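Local structure of peptidase S15/CocE/NonD (Thaumarchaeota archaeon SCGC AB-539-E09, 4PF1) at residues 295-300 and 451-456; 435-440 and 465-470; 455-460 and 525-530; 506-511 and 571-576. The protein probably cleaves residues from the amino ends of peptides, as a serine aminopeptidase of the alpha/beta-hydrolase fold. One frame throughout, in Å; residues are numbered along the deposited sequence. Where two conformers were deposited one is given.

In the fold
Contact 1 sets a loop of the S15 catalytic region against the C-terminal region, is only partly buried and lies nearest the chain's centre. The other three lie within the C-terminal region and are buried. Contact 3 carries on the loop of contact 1, sharing Glu-455 and Trp-456, and presses it on strand 525-534, next to strand 502-510 of contact 4. Contact 2 is tied to contact 3 by the Arg-439 to Asp-459 salt bridge and reaches a second subunit. The chemistry changes: indole and carboxylate in contact 1; an ion pair under apolar groups in contact 2; one weak backbone bond, a carboxylate-to-backbone bond and methionine packing in contact 3; regular strand pairing in contact 4.

Contact 1: 295-300 and 451-456; sequences DQEDIY and STWGEW
Gln-296 and Gly-454 mark the nearest approach of the two backbones, their CA atoms 6.4 Å apart, and since no strand pairing joins 295-300 to 451-456 the link is made by side chains and one water. Each segment is shaped by a turn of its own. Asp-295 OD1 accepts from the backbone N of Glu-297 and of Asp-298, the first bond forming an Asx turn, while Ser-451 OG receives Trp-453 N in an ST turn.

The Trp-453 indole is held on a face and at an edge. Gln-296, with CG placed between its backbone N and carbonyl carbon (chi1 76°) and a further bend at chi2, lays that CG over the five-membered ring, 3.6 Å from the centroid, as a CH-pi contact. Its amide runs on to Gly-454, where NE2 lies 3.4 Å from CA; OE1 accepts from the backbone N of His-328, which fixes the amide's rotation. At the ring edge Trp-453 NE1 donates to Glu-297 OE1 over 2.9 Å at 162°, close to the indole plane and on the anti lone pair of the carboxylate. A water bridges Gln-296 O (2.7 Å) and Trp-456 NE1 (2.9 Å), and Gln-296 CB sits 3.7 Å from Trp-456 CD1.

Asp-295, bonded through OD2 to His-328 ND1, is probably the acid of a Ser-161, His-328, Asp-295 triad. The contact sets the loop between strand 287-292 and helix 301-309, which carries Asp-295, against the long loop between strand 425-430 and helix 462-465.

Contact 2: 435-440 and 465-470; sequences PVPYRQ and ASRTDV
Val-436 straddles the Arg-467 and Asp-469 pair because of how its branches are set: CG1 stands opposite the backbone N (chi1 -175°) and approaches the arginine, whereas CG2, opposite the carbonyl carbon, is directed to the aspartate. On the other side Arg-467 bends at chi3 (68°), turning one guanidinium face to Val-436 and Pro-437. Over that face lie Val-436 CG1, 3.9 Å from Arg-467 NE, and Pro-437 CD, 3.6 Å from Arg-467 NH1.

The guanidinium edge is used by Asp-469, gripped side-on in a salt bridge. Arg-467 NE reaches Asp-469 OD1 at 2.8 Å on its syn lone pair, and Arg-467 NH2 reaches Asp-469 OD2 at 2.8 Å in a nearly straight bond (179°) lying in the guanidinium plane. Val-436 CG2 comes within 3.4 Å of Asp-469 OD2, so a methyl packs against the carboxylate half of the buried ion pair; the same methyl is 4.3 Å from Val-470 CG2. Replacing Arg-467 with a leucine would probably leave the buried Asp-469 carboxylate without its counter-charge and uncover Val-436 and Pro-437.

Arg-467 NH2 also donates to Ser-466 O of the second subunit, and Lys-434 of that subunit bonds Arg-467 O. The arrangement is a type I beta turn, 467-470, stitched by a two-pronged arginine-aspartate bridge between its first and third residues and placed at a subunit interface.

Contact 3: 455-460 and 525-530; sequences EWLVDD and QQMLSA
Polar bonds between Asp-459, Asp-460 and strand 525-534 are few and uneven. Met-527 N donates to Asp-459 O in a weak bond of 3.3 Å, and Gln-525 N donates to Asp-460 OD1 over 2.9 Å at 156°, arriving on the anti side and 33° out of the carboxylate plane. The Asp-460 side chain gets there with CG anti to its own N (chi1 177°), and its OD2 forms a salt bridge with Arg-462. Replacing Asp-460 with an alanine is likely to leave Gln-525 N without this acceptor and Arg-462 without its counter-charge.

A softer contact runs beside these bonds, from Asp-460 CA to Gln-525 O at 3.5 Å (CA-H...O). Leu-457 O and Met-527 O are only 3.2 Å apart, but both are acceptors and do not bond.

Apolar packing centres on Met-527, whose CE touches Trp-456 CZ3 at 3.7 Å and Leu-457 CD2 at 3.8 Å.

Segment 455-460 leads toward helix 462-465 and meets strand 525-534 through a single bridge, Asp-460 with Gln-526. The strand's other neighbour is 502-510, where Leu-528 and Ser-529 form a classic beta bulge facing Ile-507.

Contact 4: 506-511 and 571-576; sequences KIIDVW and RIMVQV
Strands 506-510 and 571-576 pair in antiparallel fashion, their axes 4.6 Å apart at closest and 148° between directions, the hydrogen-bonded pairs Lys-506 with Gln-575, Ile-508 with Met-573 and Val-510 with Arg-571 contributing two bonds each (both short in the middle pair, 2.8 Å from Ile-508 N to Met-573 O and 2.8 Å from Met-573 N to Ile-508 O) and alternating with the non-hydrogen-bonded pairs Ile-507 with Val-574 and Asp-509 with Ile-572.

On the face bearing Lys-506, Ile-508 and Val-510, the side chains interlock. Ile-508 and Met-573 run side by side in the same direction, CB to CB 3.7 Å, and Val-510 CG2 fits 3.6 Å from Met-573 CB and 3.7 Å from Met-573 CE. Bending at chi3 (-83°), the methionine brings that methyl back to the valine. Ile-508 CD1 packs 3.7 Å from Gln-575 CD.

The extended Lys-506 chain carries NZ to Gln-575 OE1 at 3.3 Å, tilted 26° from the amide's carbonyl plane; NZ also bonds Gln-461 OE1 and Gln-577 OE1. Gln-575 is held from both ends of its amide, by Thr-464 OG1 at OE1 and Gln-461 O at NE2, which fixes its orientation.

The other face sends Ile-507 and Val-574 onto Ile-620 of strand 606-625, in another antiparallel sheet. Two antiparallel sheets packed face to face in this way make a beta sandwich, consistent with the jelly-roll-like C-terminal domain of S15 relatives.

Contact 1: 295-300 and 451-456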
loop_
_atom_site.group_PDB
_atom_site.type_symbol
_atom_site.label_atom_id
_atom_site.label_comp_id
_atom_site.label_asym_id
_atom_site.label_seq_id
_atom_site.Cartn_x
_atom_site.Cartn_y
_atom_site.Cartn_z
ATOM N N ASP A 295 11.574 13.236 19.484
ATOM C CA ASP A 295 11.186 14.548 18.977
ATOM C C ASP A 295 12.259 15.085 18.012
ATOM O O ASP A 295 13.339 15.482 18.446
ATOM C CB ASP A 295 10.964 15.524 20.146
ATOM C CG ASP A 295 10.163 16.753 19.775
ATOM O OD1 ASP A 295 10.519 17.419 18.781
ATOM O OD2 ASP A 295 9.174 17.036 20.461
ATOM N N GLN A 296 11.945 15.100 16.699
ATOM C CA GLN A 296 12.864 15.523 15.636
ATOM C C GLN A 296 12.973 17.064 15.505
ATOM O O GLN A 296 13.686 17.552 14.619
ATOM C CB GLN A 296 12.445 14.882 14.290
ATOM C CG GLN A 296 11.214 15.524 13.601
ATOM C CD GLN A 296 9.856 15.136 14.161
ATOM O OE1 GLN A 296 9.731 14.462 15.189
ATOM N NE2 GLN A 296 8.795 15.594 13.501
ATOM N N GLU A 297 12.298 17.828 16.391
ATOM C CA GLU A 297 12.331 19.285 16.305
ATOM C C GLU A 297 12.760 19.957 17.613
ATOM O O GLU A 297 13.577 20.879 17.569
ATOM C CB GLU A 297 10.975 19.832 15.840
ATOM C CG GLU A 297 10.695 19.547 14.369
ATOM C CD GLU A 297 9.515 20.260 13.735
ATOM O OE1 GLU A 297 9.185 19.927 12.574
ATOM O OE2 GLU A 297 8.938 21.164 14.380
ATOM N N ASP A 298 12.210 19.523 18.765
ATOM C CA ASP A 298 12.526 20.129 20.071
ATOM C C ASP A 298 12.822 19.048 21.124
ATOM O O ASP A 298 12.071 18.894 22.091
ATOM C CB ASP A 298 11.373 21.047 20.532
ATOM C CG ASP A 298 11.110 22.204 19.592
ATOM O OD1 ASP A 298 11.832 23.210 19.680
ATOM O OD2 ASP A 298 10.181 22.100 18.774
ATOM N N ILE A 299 13.936 18.310 20.933
ATOM C CA ILE A 299 14.355 17.203 21.807
ATOM C C ILE A 299 15.116 17.690 23.076
ATOM O O ILE A 299 15.318 16.906 24.008
ATOM C CB ILE A 299 15.208 16.186 20.982
ATOM C CG1 ILE A 299 15.113 14.758 21.561
ATOM C CG2 ILE A 299 16.663 16.656 20.783
ATOM C CD1 ILE A 299 15.192 13.662 20.536
ATOM N N TYR A 300 15.527 18.969 23.100
ATOM C CA TYR A 300 16.319 19.560 24.188
ATOM C C TYR A 300 15.442 20.224 25.265
ATOM O O TYR A 300 15.722 20.087 26.463
ATOM C CB TYR A 300 17.296 20.599 23.587
ATOM C CG TYR A 300 18.063 21.433 24.590
ATOM C CD1 TYR A 300 19.325 21.045 25.028
ATOM C CD2 TYR A 300 17.574 22.662 25.022
ATOM C CE1 TYR A 300 20.045 21.817 25.937
ATOM C CE2 TYR A 300 18.275 23.434 25.945
ATOM C CZ TYR A 300 19.515 23.012 26.394
ATOM O OH TYR A 300 20.230 23.788 27.269
ATOM N N SER A 451 6.484 13.251 3.076
ATOM C CA SER A 451 7.593 13.361 4.041
ATOM C C SER A 451 7.440 12.408 5.233
ATOM O O SER A 451 6.353 12.308 5.809
ATOM C CB SER A 451 7.717 14.793 4.551
ATOM O OG SER A 451 8.671 14.894 5.595
ATOM N N THR A 452 8.545 11.731 5.609
ATOM C CA THR A 452 8.593 10.841 6.777
ATOM C C THR A 452 9.540 11.441 7.848
ATOM O O THR A 452 10.111 10.703 8.656
ATOM C CB THR A 452 8.998 9.407 6.368
ATOM O OG1 THR A 452 10.307 9.425 5.787
ATOM C CG2 THR A 452 7.983 8.750 5.425
ATOM N N TRP A 453 9.670 12.795 7.852
ATOM C CA TRP A 453 10.506 13.616 8.757
ATOM C C TRP A 453 10.238 13.293 10.241
ATOM O O TRP A 453 11.163 13.344 11.062
ATOM C CB TRP A 453 10.255 15.116 8.458
ATOM C CG TRP A 453 10.579 16.098 9.553
ATOM C CD1 TRP A 453 9.684 16.788 10.317
ATOM C CD2 TRP A 453 11.871 16.646 9.859
ATOM N NE1 TRP A 453 10.340 17.700 11.112
ATOM C CE2 TRP A 453 11.685 17.618 10.868
ATOM C CE3 TRP A 453 13.179 16.374 9.415
ATOM C CZ2 TRP A 453 12.758 18.305 11.453
ATOM C CZ3 TRP A 453 14.237 17.053 9.997
ATOM C CH2 TRP A 453 14.022 18.010 10.998
ATOM N N GLY A 454 8.988 12.950 10.553
ATOM C CA GLY A 454 8.562 12.598 11.902
ATOM C C GLY A 454 9.091 11.265 12.390
ATOM O O GLY A 454 9.105 11.016 13.594
ATOM N N GLU A 455 9.551 10.400 11.461
ATOM C CA GLU A 455 10.058 9.063 11.792
ATOM C C GLU A 455 11.595 8.971 11.727
ATOM O O GLU A 455 12.149 7.938 12.095
ATOM C CB GLU A 455 9.462 8.003 10.827
ATOM C CG GLU A 455 7.981 8.152 10.506
ATOM C CD GLU A 455 7.419 7.157 9.500
ATOM O OE1 GLU A 455 6.178 7.010 9.448
ATOM O OE2 GLU A 455 8.214 6.528 8.762
ATOM N N TRP A 456 12.273 10.031 11.251
ATOM C CA TRP A 456 13.711 10.031 10.964
ATOM C C TRP A 456 14.627 9.688 12.154
ATOM O O TRP A 456 15.647 9.037 11.934
ATOM C CB TRP A 456 14.134 11.345 10.273
ATOM C CG TRP A 456 14.930 12.341 11.071
ATOM C CD1 TRP A 456 14.475 13.525 11.574
ATOM C CD2 TRP A 456 16.359 12.372 11.210
ATOM N NE1 TRP A 456 15.521 14.256 12.088
ATOM C CE2 TRP A 456 16.688 13.563 11.895
ATOM C CE3 TRP A 456 17.393 11.482 10.867
ATOM C CZ2 TRP A 456 18.002 13.878 12.262
ATOM C CZ3 TRP A 456 18.693 11.795 11.230
ATOM C CH2 TRP A 456 18.990 12.983 11.911
HETATM O O HOH W 1 16.035 16.340 13.993
#

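Contact 2: 435-440 and 465-470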
loop_
_atom_site.group_PDB
_atom_site.type_symbol
_atom_site.label_atom_id
_atom_site.label_comp_id
_atom_site.label_asym_id
_atom_site.label_seq_id
_atom_site.Cartn_x
_atom_site.Cartn_y
_atom_site.Cartn_z
ATOM N N PRO A 435 29.305 15.256 1.637
ATOM C CA PRO A 435 28.794 15.153 3.014
ATOM C C PRO A 435 27.915 13.924 3.212
ATOM O O PRO A 435 27.240 13.479 2.278
ATOM C CB PRO A 435 28.002 16.448 3.202
ATOM C CG PRO A 435 27.622 16.866 1.830
ATOM C CD PRO A 435 28.721 16.416 0.926
ATOM N N VAL A 436 27.945 13.364 4.422
ATOM C CA VAL A 436 27.150 12.187 4.779
ATOM C C VAL A 436 25.650 12.584 4.807
ATOM O O VAL A 436 25.280 13.521 5.523
ATOM C CB VAL A 436 27.611 11.567 6.135
ATOM C CG1 VAL A 436 26.849 10.279 6.435
ATOM C CG2 VAL A 436 29.118 11.312 6.149
ATOM N N PRO A 437 24.777 11.915 4.018
ATOM C CA PRO A 437 23.349 12.266 4.067
ATOM C C PRO A 437 22.720 11.813 5.392
ATOM O O PRO A 437 22.936 10.672 5.810
ATOM C CB PRO A 437 22.765 11.547 2.853
ATOM C CG PRO A 437 23.672 10.393 2.618
ATOM C CD PRO A 437 25.034 10.788 3.093
ATOM N N TYR A 438 21.991 12.731 6.089
ATOM C CA TYR A 438 21.371 12.439 7.397
ATOM C C TYR A 438 20.316 11.338 7.270
ATOM O O TYR A 438 20.026 10.642 8.243
ATOM C CB TYR A 438 20.786 13.713 8.047
ATOM C CG TYR A 438 19.394 14.117 7.605
ATOM C CD1 TYR A 438 19.166 14.618 6.326
ATOM C CD2 TYR A 438 18.336 14.143 8.511
ATOM C CE1 TYR A 438 17.895 15.040 5.929
ATOM C CE2 TYR A 438 17.067 14.584 8.132
ATOM C CZ TYR A 438 16.849 15.026 6.838
ATOM O OH TYR A 438 15.600 15.465 6.467
ATOM N N ARG A 439 19.776 11.171 6.059
ATOM C CA ARG A 439 18.823 10.129 5.701
ATOM C C ARG A 439 19.174 9.609 4.337
ATOM O O ARG A 439 19.949 10.254 3.620
ATOM C CB ARG A 439 17.395 10.677 5.683
ATOM C CG ARG A 439 16.863 11.138 7.014
ATOM C CD ARG A 439 15.375 11.364 6.912
ATOM N NE ARG A 439 14.632 10.128 7.164
ATOM C CZ ARG A 439 13.336 9.971 6.919
ATOM N NH1 ARG A 439 12.627 10.963 6.393
ATOM N NH2 ARG A 439 12.739 8.823 7.197
ATOM N N GLN A 440 18.563 8.483 3.932
ATOM C CA GLN A 440 18.751 7.932 2.596
ATOM C C GLN A 440 18.144 8.889 1.572
ATOM O O GLN A 440 17.124 9.529 1.849
ATOM C CB GLN A 440 18.138 6.525 2.483
ATOM C CG GLN A 440 18.965 5.460 3.217
ATOM C CD GLN A 440 18.535 4.043 2.919
ATOM O OE1 GLN A 440 19.356 3.182 2.593
ATOM N NE2 GLN A 440 17.253 3.750 3.088
ATOM N N ALA A 465 26.736 2.877 8.304
ATOM C CA ALA A 465 27.611 1.866 8.913
ATOM C C ALA A 465 28.691 1.341 7.952
ATOM O O ALA A 465 29.821 1.102 8.388
ATOM C CB ALA A 465 26.785 0.704 9.436
ATOM N N SER A 466 28.347 1.152 6.658
ATOM C CA SER A 466 29.283 0.616 5.661
ATOM C C SER A 466 30.170 1.705 5.042
ATOM O O SER A 466 31.099 1.376 4.304
ATOM C CB SER A 466 28.527 -0.117 4.558
ATOM O OG SER A 466 27.693 0.772 3.833
ATOM N N ARG A 467 29.884 2.990 5.338
ATOM C CA ARG A 467 30.626 4.132 4.779
ATOM C C ARG A 467 32.018 4.266 5.392
ATOM O O ARG A 467 32.178 4.117 6.605
ATOM C CB ARG A 467 29.848 5.435 4.980
ATOM C CG ARG A 467 28.656 5.605 4.048
ATOM C CD ARG A 467 27.975 6.948 4.262
ATOM N NE ARG A 467 28.818 8.069 3.834
ATOM C CZ ARG A 467 28.624 8.772 2.722
ATOM N NH1 ARG A 467 27.596 8.497 1.925
ATOM N NH2 ARG A 467 29.439 9.769 2.409
ATOM N N THR A 468 33.018 4.601 4.555
ATOM C CA THR A 468 34.413 4.750 4.987
ATOM C C THR A 468 34.648 6.070 5.733
ATOM O O THR A 468 35.640 6.181 6.454
ATOM C CB THR A 468 35.371 4.609 3.801
ATOM O OG1 THR A 468 34.956 5.479 2.749
ATOM C CG2 THR A 468 35.466 3.173 3.291
ATOM N N ASP A 469 33.733 7.060 5.580
ATOM C CA ASP A 469 33.833 8.357 6.267
ATOM C C ASP A 469 32.987 8.357 7.575
ATOM O O ASP A 469 32.605 9.419 8.074
ATOM C CB ASP A 469 33.423 9.518 5.324
ATOM C CG ASP A 469 32.021 9.428 4.731
ATOM O OD1 ASP A 469 31.374 8.368 4.887
ATOM O OD2 ASP A 469 31.591 10.402 4.077
ATOM N N VAL A 470 32.712 7.154 8.124
ATOM C CA VAL A 470 31.935 6.954 9.356
ATOM C C VAL A 470 32.654 5.901 10.222
ATOM O O VAL A 470 33.137 4.902 9.689
ATOM C CB VAL A 470 30.452 6.529 9.051
ATOM C CG1 VAL A 470 29.668 6.241 10.336
ATOM C CG2 VAL A 470 29.723 7.574 8.204
#

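Contact 3: 455-460 and 525-530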
loop_
_atom_site.group_PDB
_atom_site.type_symbol
_atom_site.label_atom_id
_atom_site.label_comp_id
_atom_site.label_asym_id
_atom_site.label_seq_id
_atom_site.Cartn_x
_atom_site.Cartn_y
_atom_site.Cartn_z
ATOM N N GLU A 455 9.551 10.400 11.461
ATOM C CA GLU A 455 10.058 9.063 11.792
ATOM C C GLU A 455 11.595 8.971 11.727
ATOM O O GLU A 455 12.149 7.938 12.095
ATOM C CB GLU A 455 9.462 8.003 10.827
ATOM C CG GLU A 455 7.981 8.152 10.506
ATOM C CD GLU A 455 7.419 7.157 9.500
ATOM O OE1 GLU A 455 6.178 7.010 9.448
ATOM O OE2 GLU A 455 8.214 6.528 8.762
ATOM N N TRP A 456 12.273 10.031 11.251
ATOM C CA TRP A 456 13.711 10.031 10.964
ATOM C C TRP A 456 14.627 9.688 12.154
ATOM O O TRP A 456 15.647 9.037 11.934
ATOM C CB TRP A 456 14.134 11.345 10.273
ATOM C CG TRP A 456 14.930 12.341 11.071
ATOM C CD1 TRP A 456 14.475 13.525 11.574
ATOM C CD2 TRP A 456 16.359 12.372 11.210
ATOM N NE1 TRP A 456 15.521 14.256 12.088
ATOM C CE2 TRP A 456 16.688 13.563 11.895
ATOM C CE3 TRP A 456 17.393 11.482 10.867
ATOM C CZ2 TRP A 456 18.002 13.878 12.262
ATOM C CZ3 TRP A 456 18.693 11.795 11.230
ATOM C CH2 TRP A 456 18.990 12.983 11.911
ATOM N N LEU A 457 14.261 10.051 13.397
ATOM C CA LEU A 457 15.135 9.763 14.540
ATOM C C LEU A 457 15.205 8.262 14.914
ATOM O O LEU A 457 16.058 7.889 15.724
ATOM C CB LEU A 457 14.779 10.616 15.767
ATOM C CG LEU A 457 15.221 12.093 15.694
ATOM C CD1 LEU A 457 14.916 12.803 16.983
ATOM C CD2 LEU A 457 16.716 12.225 15.377
ATOM N N VAL A 458 14.362 7.403 14.294
ATOM C CA VAL A 458 14.423 5.951 14.522
ATOM C C VAL A 458 14.877 5.230 13.222
ATOM O O VAL A 458 14.772 4.007 13.125
ATOM C CB VAL A 458 13.120 5.334 15.126
ATOM C CG1 VAL A 458 12.823 5.919 16.501
ATOM C CG2 VAL A 458 11.920 5.488 14.193
ATOM N N ASP A 459 15.440 5.996 12.255
ATOM C CA ASP A 459 15.944 5.471 10.977
ATOM C C ASP A 459 17.004 4.388 11.169
ATOM O O ASP A 459 17.794 4.450 12.114
ATOM C CB ASP A 459 16.567 6.604 10.140
ATOM C CG ASP A 459 15.661 7.276 9.126
ATOM O OD1 ASP A 459 14.447 6.968 9.112
ATOM O OD2 ASP A 459 16.164 8.110 8.348
ATOM N N ASP A 460 17.049 3.426 10.233
ATOM C CA ASP A 460 18.076 2.395 10.191
ATOM C C ASP A 460 19.393 3.071 9.808
ATOM O O ASP A 460 19.440 3.824 8.835
ATOM C CB ASP A 460 17.680 1.281 9.194
ATOM C CG ASP A 460 18.705 0.179 8.995
ATOM O OD1 ASP A 460 19.457 -0.119 9.953
ATOM O OD2 ASP A 460 18.717 -0.425 7.905
ATOM N N GLN A 525 19.601 -1.355 12.557
ATOM C CA GLN A 525 20.431 -0.460 13.358
ATOM C C GLN A 525 19.598 0.764 13.744
ATOM O O GLN A 525 19.761 1.852 13.180
ATOM C CB GLN A 525 21.709 -0.065 12.596
ATOM C CG GLN A 525 22.746 -1.185 12.533
ATOM C CD GLN A 525 24.030 -0.765 11.853
ATOM O OE1 GLN A 525 24.334 0.419 11.713
ATOM N NE2 GLN A 525 24.842 -1.738 11.463
ATOM N N GLN A 526 18.661 0.553 14.676
ATOM C CA GLN A 526 17.719 1.565 15.138
ATOM C C GLN A 526 18.415 2.675 15.908
ATOM O O GLN A 526 18.913 2.436 17.012
ATOM C CB GLN A 526 16.649 0.910 16.026
ATOM C CG GLN A 526 15.555 1.873 16.499
ATOM C CD GLN A 526 15.172 1.628 17.935
ATOM O OE1 GLN A 526 14.890 0.492 18.353
ATOM N NE2 GLN A 526 15.145 2.692 18.721
ATOM N N MET A 527 18.395 3.908 15.361
ATOM C CA MET A 527 18.946 5.061 16.065
ATOM C C MET A 527 18.094 5.315 17.311
ATOM O O MET A 527 16.868 5.166 17.255
ATOM C CB MET A 527 19.006 6.295 15.160
ATOM C CG MET A 527 19.970 7.354 15.675
ATOM S SD MET A 527 20.550 8.474 14.386
ATOM C CE MET A 527 19.069 9.491 14.155
ATOM N N LEU A 528 18.744 5.610 18.446
ATOM C CA LEU A 528 18.053 5.763 19.726
ATOM C C LEU A 528 18.281 7.150 20.346
ATOM O O LEU A 528 17.343 7.744 20.880
ATOM C CB LEU A 528 18.527 4.650 20.684
ATOM C CG LEU A 528 17.828 4.551 22.032
ATOM C CD1 LEU A 528 16.456 3.899 21.899
ATOM C CD2 LEU A 528 18.675 3.788 23.011
ATOM N N SER A 529 19.523 7.644 20.297
ATOM C CA SER A 529 19.898 8.958 20.818
ATOM C C SER A 529 21.096 9.459 20.049
ATOM O O SER A 529 22.126 8.791 20.025
ATOM C CB SER A 529 20.201 8.884 22.312
ATOM O OG SER A 529 20.654 10.129 22.814
ATOM N N ALA A 530 20.955 10.605 19.372
ATOM C CA ALA A 530 22.032 11.150 18.555
ATOM C C ALA A 530 22.013 12.669 18.519
ATOM O O ALA A 530 20.941 13.277 18.516
ATOM C CB ALA A 530 21.930 10.604 17.139
#

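Contact 4: 506-511 and 571-576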
loop_
_atom_site.group_PDB
_atom_site.type_symbol
_atom_site.label_atom_id
_atom_site.label_comp_id
_atom_site.label_asym_id
_atom_site.label_seq_id
_atom_site.Cartn_x
_atom_site.Cartn_y
_atom_site.Cartn_z
ATOM N N LYS A 506 26.146 9.065 17.546
ATOM C CA LYS A 506 24.876 8.330 17.531
ATOM C C LYS A 506 24.910 7.120 18.449
ATOM O O LYS A 506 25.875 6.350 18.406
ATOM C CB LYS A 506 24.529 7.838 16.117
ATOM C CG LYS A 506 24.628 8.851 15.000
ATOM C CD LYS A 506 24.256 8.159 13.703
ATOM C CE LYS A 506 24.774 8.869 12.496
ATOM N NZ LYS A 506 24.812 7.967 11.312
ATOM N N ILE A 507 23.838 6.913 19.236
ATOM C CA ILE A 507 23.654 5.701 20.044
ATOM C C ILE A 507 22.606 4.872 19.322
ATOM O O ILE A 507 21.549 5.397 18.960
ATOM C CB ILE A 507 23.283 5.986 21.532
ATOM C CG1 ILE A 507 24.486 6.571 22.293
ATOM C CG2 ILE A 507 22.747 4.707 22.234
ATOM C CD1 ILE A 507 24.137 7.183 23.581
ATOM N N ILE A 508 22.907 3.603 19.070
ATOM C CA ILE A 508 22.031 2.741 18.291
ATOM C C ILE A 508 21.753 1.417 19.011
ATOM O O ILE A 508 22.644 0.850 19.652
ATOM C CB ILE A 508 22.694 2.507 16.892
ATOM C CG1 ILE A 508 22.578 3.757 15.989
ATOM C CG2 ILE A 508 22.172 1.256 16.181
ATOM C CD1 ILE A 508 23.858 4.093 15.235
ATOM N N ASP A 509 20.512 0.922 18.871
ATOM C CA ASP A 509 20.132 -0.400 19.324
ATOM C C ASP A 509 20.116 -1.296 18.092
ATOM O O ASP A 509 19.267 -1.115 17.218
ATOM C CB ASP A 509 18.761 -0.385 20.039
ATOM C CG ASP A 509 18.288 -1.755 20.532
ATOM O OD1 ASP A 509 18.535 -2.759 19.832
ATOM O OD2 ASP A 509 17.629 -1.810 21.584
ATOM N N VAL A 510 21.085 -2.213 17.988
ATOM C CA VAL A 510 21.157 -3.155 16.869
ATOM C C VAL A 510 20.254 -4.342 17.189
ATOM O O VAL A 510 20.519 -5.081 18.136
ATOM C CB VAL A 510 22.607 -3.617 16.544
ATOM C CG1 VAL A 510 22.645 -4.450 15.265
ATOM C CG2 VAL A 510 23.553 -2.433 16.436
ATOM N N TRP A 511 19.185 -4.513 16.408
ATOM C CA TRP A 511 18.236 -5.606 16.586
ATOM C C TRP A 511 18.924 -6.950 16.258
ATOM O O TRP A 511 19.925 -6.946 15.533
ATOM C CB TRP A 511 16.988 -5.368 15.716
ATOM C CG TRP A 511 16.062 -4.313 16.270
ATOM C CD1 TRP A 511 16.387 -3.030 16.613
ATOM C CD2 TRP A 511 14.662 -4.458 16.541
ATOM N NE1 TRP A 511 15.278 -2.370 17.079
ATOM C CE2 TRP A 511 14.203 -3.221 17.049
ATOM C CE3 TRP A 511 13.742 -5.515 16.399
ATOM C CZ2 TRP A 511 12.865 -3.008 17.413
ATOM C CZ3 TRP A 511 12.417 -5.303 16.760
ATOM C CH2 TRP A 511 11.990 -4.062 17.256
ATOM N N ARG A 571 22.484 -5.491 20.291
ATOM C CA ARG A 571 23.808 -4.903 20.512
ATOM C C ARG A 571 23.672 -3.406 20.765
ATOM O O ARG A 571 22.725 -2.782 20.276
ATOM C CB ARG A 571 24.733 -5.127 19.297
ATOM C CG ARG A 571 25.045 -6.577 18.940
ATOM C CD ARG A 571 25.997 -6.605 17.756
ATOM N NE ARG A 571 26.015 -7.893 17.061
ATOM C CZ ARG A 571 27.122 -8.571 16.772
ATOM N NH1 ARG A 571 28.311 -8.107 17.142
ATOM N NH2 ARG A 571 27.049 -9.724 16.121
ATOM N N ILE A 572 24.630 -2.823 21.498
ATOM C CA ILE A 572 24.681 -1.371 21.709
ATOM C C ILE A 572 25.706 -0.852 20.708
ATOM O O ILE A 572 26.827 -1.365 20.662
ATOM C CB ILE A 572 25.001 -0.945 23.173
ATOM C CG1 ILE A 572 24.038 -1.616 24.182
ATOM C CG2 ILE A 572 24.959 0.593 23.296
ATOM C CD1 ILE A 572 24.504 -1.618 25.624
ATOM N N MET A 573 25.308 0.094 19.852
ATOM C CA MET A 573 26.199 0.620 18.824
ATOM C C MET A 573 26.448 2.114 18.984
ATOM O O MET A 573 25.560 2.865 19.392
ATOM C CB MET A 573 25.631 0.327 17.424
ATOM C CG MET A 573 26.465 0.882 16.281
ATOM S SD MET A 573 25.793 0.444 14.670
ATOM C CE MET A 573 26.470 -1.204 14.479
ATOM N N VAL A 574 27.667 2.535 18.637
ATOM C CA VAL A 574 28.076 3.929 18.598
ATOM C C VAL A 574 28.614 4.231 17.187
ATOM O O VAL A 574 29.489 3.513 16.691
ATOM C CB VAL A 574 29.099 4.284 19.716
ATOM C CG1 VAL A 574 29.714 5.668 19.494
ATOM C CG2 VAL A 574 28.451 4.204 21.092
ATOM N N GLN A 575 28.050 5.255 16.532
ATOM C CA GLN A 575 28.500 5.712 15.218
ATOM C C GLN A 575 28.973 7.159 15.318
ATOM O O GLN A 575 28.311 7.973 15.964
ATOM C CB GLN A 575 27.394 5.560 14.158
ATOM C CG GLN A 575 27.271 4.136 13.606
ATOM C CD GLN A 575 26.269 3.999 12.477
ATOM O OE1 GLN A 575 25.988 4.940 11.728
ATOM N NE2 GLN A 575 25.744 2.797 12.299
ATOM N N VAL A 576 30.157 7.462 14.749
ATOM C CA VAL A 576 30.725 8.819 14.749
ATOM C C VAL A 576 31.018 9.259 13.294
ATOM O O VAL A 576 31.639 8.520 12.529
ATOM C CB VAL A 576 31.971 8.954 15.678
ATOM C CG1 VAL A 576 32.761 10.236 15.387
ATOM C CG2 VAL A 576 31.562 8.907 17.147
#